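Local coordinates for protein malate dehydrogenase (Naegleria fowleri, PDB 6UM4) that probably catalyses the reversible oxidation of malate to oxaloacetate with nicotinamide adenine dinucleotide as hydride acceptor, at residues E207-N210 against D216-V219; A230-A235 against K412-L417; W307-F312 against N393-D398. One frame throughout, in Å; residues are numbered along the deposited sequence.

Contact 1 of 3, residues E207-N210 against D216-V219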
# COMPACT_ATOMS: atom_id res chain seq x y z
N GLU A 207 -19.20 -19.25 12.51
CA GLU A 207 -20.05 -19.23 13.70
C GLU A 207 -20.01 -17.86 14.36
O GLU A 207 -21.06 -17.31 14.74
CB GLU A 207 -19.60 -20.32 14.68
CG GLU A 207 -20.04 -21.73 14.29
CD GLU A 207 -19.36 -22.83 15.10
OE1 GLU A 207 -18.37 -22.53 15.81
OE2 GLU A 207 -19.80 -23.99 15.01
N ALA A 208 -18.82 -17.29 14.49
CA ALA A 208 -18.70 -15.96 15.11
C ALA A 208 -19.33 -14.90 14.22
O ALA A 208 -20.02 -14.00 14.72
CB ALA A 208 -17.23 -15.64 15.38
N LEU A 209 -19.09 -14.99 12.90
CA LEU A 209 -19.69 -14.05 11.96
C LEU A 209 -21.20 -14.08 12.05
O LEU A 209 -21.85 -13.03 12.14
CB LEU A 209 -19.24 -14.38 10.52
CG LEU A 209 -17.94 -13.78 9.94
CD1 LEU A 209 -17.44 -14.57 8.71
CD2 LEU A 209 -18.11 -12.31 9.56
N ASN A 210 -21.78 -15.29 12.05
CA ASN A 210 -23.22 -15.40 12.07
C ASN A 210 -23.79 -14.75 13.32
O ASN A 210 -24.80 -14.05 13.26
CB ASN A 210 -23.65 -16.87 11.98
CG ASN A 210 -25.08 -17.03 11.52
OD1 ASN A 210 -25.36 -16.94 10.34
ND2 ASN A 210 -25.99 -17.25 12.47
N ASP A 216 -26.04 -7.71 6.86
CA ASP A 216 -25.65 -7.54 5.46
C ASP A 216 -24.16 -7.68 5.25
O ASP A 216 -23.64 -7.19 4.24
CB ASP A 216 -26.10 -6.17 4.95
CG ASP A 216 -27.62 -6.02 4.91
OD1 ASP A 216 -28.33 -7.04 4.82
OD2 ASP A 216 -28.09 -4.86 4.98
N VAL A 217 -23.44 -8.31 6.19
CA VAL A 217 -21.99 -8.35 6.13
C VAL A 217 -21.54 -9.03 4.84
O VAL A 217 -22.14 -10.01 4.37
CB VAL A 217 -21.42 -9.06 7.38
CG1 VAL A 217 -21.98 -10.47 7.49
CG2 VAL A 217 -19.88 -9.09 7.33
N LEU A 218 -20.49 -8.49 4.23
CA LEU A 218 -19.83 -9.12 3.10
C LEU A 218 -18.50 -9.68 3.59
O LEU A 218 -17.76 -8.97 4.28
CB LEU A 218 -19.62 -8.15 1.93
CG LEU A 218 -20.89 -7.45 1.41
CD1 LEU A 218 -20.55 -6.50 0.28
CD2 LEU A 218 -21.97 -8.49 0.96
N VAL A 219 -18.25 -10.95 3.27
CA VAL A 219 -17.08 -11.68 3.77
C VAL A 219 -16.23 -12.11 2.58
O VAL A 219 -16.72 -12.82 1.68
CB VAL A 219 -17.49 -12.91 4.60
CG1 VAL A 219 -16.27 -13.59 5.16
CG2 VAL A 219 -18.46 -12.54 5.71
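The backbones of Leu209, on helix 191-212, and Val217, just ahead of strand 218-221, come closest across this contact, their CA atoms 8.5 Å apart, a gap that side chains alone bridge. Leu209 does all the work from the helix. Its CD1 meets Val219 alone, 3.8 Å from CG2 of that valine, whereas Leu209 CD2 reaches Val219 CG2 at 3.9 Å and, more distantly, Val217 CG2 at 4.3 Å. The Leu209 and Val219 side chains meet tip to tip, and both branches of the valine take part, since Val219 CG1 is 3.9 Å from Leu209 CD1. Helix 191-212 is the crossover helix of a beta-alpha-beta unit, leading from strand 176-179 to strand 218-221 of the parallel Rossmann sheet, and Leu209 sits in its last turn, where the chain is about to turn back into the sheet. Alternation along the extended chain explains the pairing. Val217 and Val219 point toward the helix, whereas Leu218 between them points away and touches Tyr176 of the neighbouring strand. In Val219 the CG1 branch is anti to the backbone N (chi1 -176°), which sets CG2 beside that nitrogen and in reach of both leucine methyls. Ala177 and Phe171 also pack on Leu209, and Leu179 on Val219, while backbone hydrogen bonds join Val219 to Asn244 and Thr246 on the side of strand 245-247.

Contact 2 of 3, residues A230-A235 against K412-L417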
# COMPACT_ATOMS: atom_id res chain seq x y z
N ALA A 230 -14.23 -20.74 2.23
CA ALA A 230 -15.45 -19.95 2.11
C ALA A 230 -16.69 -20.82 2.27
O ALA A 230 -17.66 -20.45 2.94
CB ALA A 230 -15.47 -19.24 0.75
N MET A 231 -16.65 -22.01 1.65
CA MET A 231 -17.77 -22.93 1.76
C MET A 231 -18.01 -23.35 3.20
O MET A 231 -19.16 -23.48 3.64
CB MET A 231 -17.49 -24.15 0.90
CG MET A 231 -18.67 -25.13 0.89
SD MET A 231 -18.01 -26.78 0.76
CE MET A 231 -17.20 -26.90 2.35
N ILE A 232 -16.94 -23.65 3.94
CA ILE A 232 -17.08 -24.01 5.35
C ILE A 232 -17.62 -22.82 6.16
O ILE A 232 -18.44 -22.99 7.07
CB ILE A 232 -15.75 -24.51 5.93
CG1 ILE A 232 -15.40 -25.87 5.34
CG2 ILE A 232 -15.85 -24.62 7.45
CD1 ILE A 232 -16.37 -26.95 5.75
N THR A 233 -17.13 -21.62 5.87
CA THR A 233 -17.62 -20.44 6.58
C THR A 233 -19.13 -20.31 6.41
O THR A 233 -19.87 -20.15 7.38
CB THR A 233 -16.93 -19.18 6.05
OG1 THR A 233 -15.52 -19.32 6.15
CG2 THR A 233 -17.38 -17.96 6.85
N SER A 234 -19.58 -20.39 5.16
CA SER A 234 -20.99 -20.23 4.84
C SER A 234 -21.83 -21.34 5.44
O SER A 234 -22.94 -21.10 5.93
CB SER A 234 -21.16 -20.18 3.32
OG SER A 234 -22.52 -20.01 2.94
N ALA A 235 -21.33 -22.58 5.40
CA ALA A 235 -22.09 -23.71 5.93
C ALA A 235 -22.35 -23.55 7.42
O ALA A 235 -23.32 -24.11 7.94
CB ALA A 235 -21.35 -25.02 5.70
N LYS A 412 -15.31 -33.20 0.07
CA LYS A 412 -15.43 -34.49 0.74
C LYS A 412 -14.44 -34.62 1.88
O LYS A 412 -14.74 -35.23 2.90
CB LYS A 412 -15.23 -35.63 -0.26
N ILE A 413 -13.25 -34.03 1.73
CA ILE A 413 -12.25 -34.15 2.79
C ILE A 413 -12.68 -33.40 4.04
O ILE A 413 -12.49 -33.89 5.16
CB ILE A 413 -10.88 -33.66 2.28
CG1 ILE A 413 -10.29 -34.70 1.32
CG2 ILE A 413 -9.96 -33.32 3.45
CD1 ILE A 413 -9.04 -34.25 0.64
N VAL A 414 -13.32 -32.24 3.88
CA VAL A 414 -13.69 -31.44 5.04
C VAL A 414 -15.17 -31.58 5.40
O VAL A 414 -15.67 -30.80 6.21
CB VAL A 414 -13.34 -29.96 4.84
CG1 VAL A 414 -11.86 -29.81 4.55
CG2 VAL A 414 -14.18 -29.32 3.71
N GLU A 415 -15.86 -32.58 4.83
CA GLU A 415 -17.32 -32.68 4.98
C GLU A 415 -17.79 -32.71 6.43
O GLU A 415 -18.93 -32.34 6.71
CB GLU A 415 -17.83 -33.92 4.26
CG GLU A 415 -17.44 -35.23 4.94
CD GLU A 415 -17.61 -36.43 4.03
OE1 GLU A 415 -18.18 -36.28 2.92
OE2 GLU A 415 -17.16 -37.54 4.41
N ASN A 416 -16.94 -33.13 7.36
CA ASN A 416 -17.37 -33.24 8.76
C ASN A 416 -17.46 -31.89 9.47
O ASN A 416 -17.94 -31.84 10.60
CB ASN A 416 -16.43 -34.16 9.53
CG ASN A 416 -16.57 -35.60 9.10
OD1 ASN A 416 -17.65 -36.04 8.68
ND2 ASN A 416 -15.48 -36.35 9.19
N LEU A 417 -17.00 -30.81 8.85
CA LEU A 417 -17.15 -29.47 9.40
C LEU A 417 -18.35 -28.74 8.82
O LEU A 417 -18.42 -27.50 8.89
CB LEU A 417 -15.85 -28.68 9.19
CG LEU A 417 -14.75 -29.39 9.99
CD1 LEU A 417 -13.62 -29.93 9.12
CD2 LEU A 417 -14.23 -28.49 11.10
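Val414, near the C-terminal end of helix 394-414, meets Met231 and Ile232 of helix 226-235 through a single methyl. Its CG2, set between the backbone N and the carbonyl carbon (chi1 -57° places CG1 beside the nitrogen), lies 3.8 Å from CD1 of Ile232 and 4.1 Å from CE of Met231. Both partners cross the valine obliquely, and the methionine gets there because its chain bends at chi2 and chi3. A short 3-10 segment follows, in which Glu415 and Asn416 point away, and the bond from Leu417 N to Val414 O, 3.0 Å long, brings the chain back toward helix 226-235. Leu417 meets the same Ile232 methyl from another direction, its CB 3.9 Å from Ile232 CD1. Its carbonyl oxygen also lies close to that methyl, but finds its hydrogen bond at Asn236 ND2, an amide that binds Ile232 O as well. The contact thus ties the end of the C-terminal domain's long helix to the nucleotide-binding domain, with Ala199 of helix 191-212 touching both Ile232 and Leu417. No hydrogen bond joins the two segments directly, which implies a join made by apolar side-chain carbons, with polar fastening supplied by Asn236 beside it.

Contact 3 of 3, residues W307-F312 against N393-D398; sequences WITNEF and NSFSAD
Phe395, in the first turn of helix 394-414, reaches across to Thr309 and Ile308 on helix 305-317, and the whole contact rests on the far end of its ring. With CG anti to the backbone N (chi1 175°), the phenyl group extends toward the other helix and spans a separation of 9.9 Å between the CA atoms of Thr309 and Phe395. The tighter part is at CZ of Phe395, which lies 3.5 Å from OG1 of Thr309; CE1 of the ring is 3.8 Å from the same oxygen. The hydroxyl approaches the ring obliquely, and its hydrogen bond runs to Glu305 O, one turn back along its own helix, so the aromatic ring meets a polar atom that is already engaged. On the looser side, CG2 of Ile308 stands 4.4 Å from CE2 of Phe395, a light apolar touch, and all three residues remain partly exposed to solvent. The first turn that carries the ring is capped. Asn393 is its N-cap, accepting from Ser396 N through OD1 at 2.7 Å, with an N-H...O angle of 164° and the donor nearly in line with the amide C=O. The hydroxyl of Ser396 is hydrogen-bonded to Tyr285 OH. Within the C-terminal alpha/beta domain the contact therefore sets the opening turn of one helix beside another, near the surface. Few atoms meet and no hydrogen bond crosses between the segments; the polar groups beside the contact are bonded on their own side of it, Thr309 to Glu305 and Ser396 N to Asn393, which implies that the ring adds only a modest van der Waals bridge.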
# COMPACT_ATOMS: atom_id res chain seq x y z
N TRP A 307 -0.67 -21.64 -27.62
CA TRP A 307 -0.05 -20.70 -26.70
C TRP A 307 -0.83 -20.65 -25.39
O TRP A 307 -0.25 -20.62 -24.30
CB TRP A 307 0.01 -19.31 -27.33
CG TRP A 307 0.45 -18.23 -26.36
CD1 TRP A 307 1.73 -17.95 -25.98
CD2 TRP A 307 -0.39 -17.31 -25.66
NE1 TRP A 307 1.74 -16.90 -25.09
CE2 TRP A 307 0.46 -16.49 -24.88
CE3 TRP A 307 -1.76 -17.08 -25.63
CZ2 TRP A 307 -0.04 -15.47 -24.06
CZ3 TRP A 307 -2.25 -16.07 -24.82
CH2 TRP A 307 -1.39 -15.28 -24.04
N ILE A 308 -2.16 -20.66 -25.48
CA ILE A 308 -3.00 -20.69 -24.28
C ILE A 308 -2.62 -21.89 -23.42
O ILE A 308 -2.37 -21.76 -22.22
CB ILE A 308 -4.49 -20.74 -24.67
CG1 ILE A 308 -4.89 -19.45 -25.37
CG2 ILE A 308 -5.35 -20.99 -23.44
CD1 ILE A 308 -6.34 -19.42 -25.73
N THR A 309 -2.56 -23.06 -24.05
CA THR A 309 -2.36 -24.30 -23.31
C THR A 309 -0.93 -24.43 -22.81
O THR A 309 -0.70 -24.89 -21.68
CB THR A 309 -2.71 -25.49 -24.20
OG1 THR A 309 -4.10 -25.42 -24.54
CG2 THR A 309 -2.47 -26.79 -23.45
N ASN A 310 0.05 -24.06 -23.63
CA ASN A 310 1.43 -24.35 -23.27
C ASN A 310 2.11 -23.22 -22.51
O ASN A 310 3.13 -23.46 -21.86
CB ASN A 310 2.26 -24.68 -24.51
CG ASN A 310 1.72 -25.88 -25.25
OD1 ASN A 310 1.18 -26.80 -24.64
ND2 ASN A 310 1.93 -25.91 -26.55
N GLU A 311 1.59 -22.00 -22.61
CA GLU A 311 2.25 -20.89 -21.94
C GLU A 311 1.30 -20.12 -21.05
O GLU A 311 1.51 -20.03 -19.83
CB GLU A 311 2.91 -19.97 -22.97
CG GLU A 311 4.04 -20.63 -23.74
CD GLU A 311 4.83 -19.64 -24.58
OE1 GLU A 311 5.33 -18.63 -24.02
OE2 GLU A 311 4.91 -19.86 -25.81
N PHE A 312 0.25 -19.54 -21.64
CA PHE A 312 -0.60 -18.63 -20.88
C PHE A 312 -1.15 -19.29 -19.63
O PHE A 312 -0.91 -18.83 -18.51
CB PHE A 312 -1.74 -18.12 -21.76
CG PHE A 312 -2.71 -17.26 -21.04
CD1 PHE A 312 -2.37 -15.94 -20.71
CD2 PHE A 312 -3.95 -17.76 -20.65
CE1 PHE A 312 -3.27 -15.12 -20.03
CE2 PHE A 312 -4.86 -16.95 -19.97
CZ PHE A 312 -4.52 -15.63 -19.65
N ASN A 393 -17.15 -24.12 -24.94
CA ASN A 393 -16.64 -25.15 -25.82
C ASN A 393 -16.03 -26.31 -25.04
O ASN A 393 -15.88 -26.28 -23.82
CB ASN A 393 -15.60 -24.60 -26.80
CG ASN A 393 -14.43 -23.92 -26.12
OD1 ASN A 393 -13.81 -24.44 -25.17
ND2 ASN A 393 -14.06 -22.77 -26.66
N SER A 394 -15.64 -27.33 -25.80
CA SER A 394 -15.19 -28.59 -25.21
C SER A 394 -13.86 -28.43 -24.50
O SER A 394 -13.60 -29.09 -23.48
CB SER A 394 -15.09 -29.66 -26.30
OG SER A 394 -14.20 -30.68 -25.91
N PHE A 395 -12.97 -27.58 -25.02
CA PHE A 395 -11.73 -27.34 -24.31
C PHE A 395 -12.00 -26.65 -22.98
O PHE A 395 -11.43 -27.02 -21.95
CB PHE A 395 -10.77 -26.48 -25.13
CG PHE A 395 -9.54 -26.10 -24.38
CD1 PHE A 395 -8.61 -27.07 -24.01
CD2 PHE A 395 -9.30 -24.78 -24.02
CE1 PHE A 395 -7.46 -26.74 -23.31
CE2 PHE A 395 -8.15 -24.44 -23.33
CZ PHE A 395 -7.24 -25.42 -22.96
N SER A 396 -12.89 -25.65 -22.99
CA SER A 396 -13.26 -24.99 -21.75
C SER A 396 -13.98 -25.95 -20.81
O SER A 396 -13.72 -25.95 -19.60
CB SER A 396 -14.14 -23.77 -22.03
OG SER A 396 -13.41 -22.76 -22.68
N ALA A 397 -14.92 -26.74 -21.32
CA ALA A 397 -15.67 -27.64 -20.44
C ALA A 397 -14.75 -28.63 -19.75
O ALA A 397 -14.92 -28.91 -18.56
CB ALA A 397 -16.76 -28.39 -21.23
N ASP A 398 -13.77 -29.16 -20.48
CA ASP A 398 -12.81 -30.08 -19.89
C ASP A 398 -12.07 -29.44 -18.73
O ASP A 398 -11.87 -30.05 -17.68
CB ASP A 398 -11.79 -30.54 -20.94
CG ASP A 398 -12.37 -31.50 -21.95
OD1 ASP A 398 -13.53 -31.96 -21.82
OD2 ASP A 398 -11.62 -31.78 -22.91

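Burial separates the three examples: every touching residue of contact 1 is buried, contact 2 is largely so, and contact 3 is a surface meeting of partly exposed residues. Contacts 1 and 2 adjoin, for Leu209 CD1 of one lies 3.9 Å from Thr233 CG2 of the other, and helix 226-235 is the next element after strand 218-221 in the chain. Contacts 2 and 3 share helix 394-414, one near each end, with centres about 30 Å apart. Contact 1 stays within the Rossmann domain, contact 3 within the C-terminal domain, and contact 2 joins the two. The buried pair relies on aliphatic and methionine carbons; nearer solvent an aromatic ring meets a hydroxyl and, more loosely, an isoleucine.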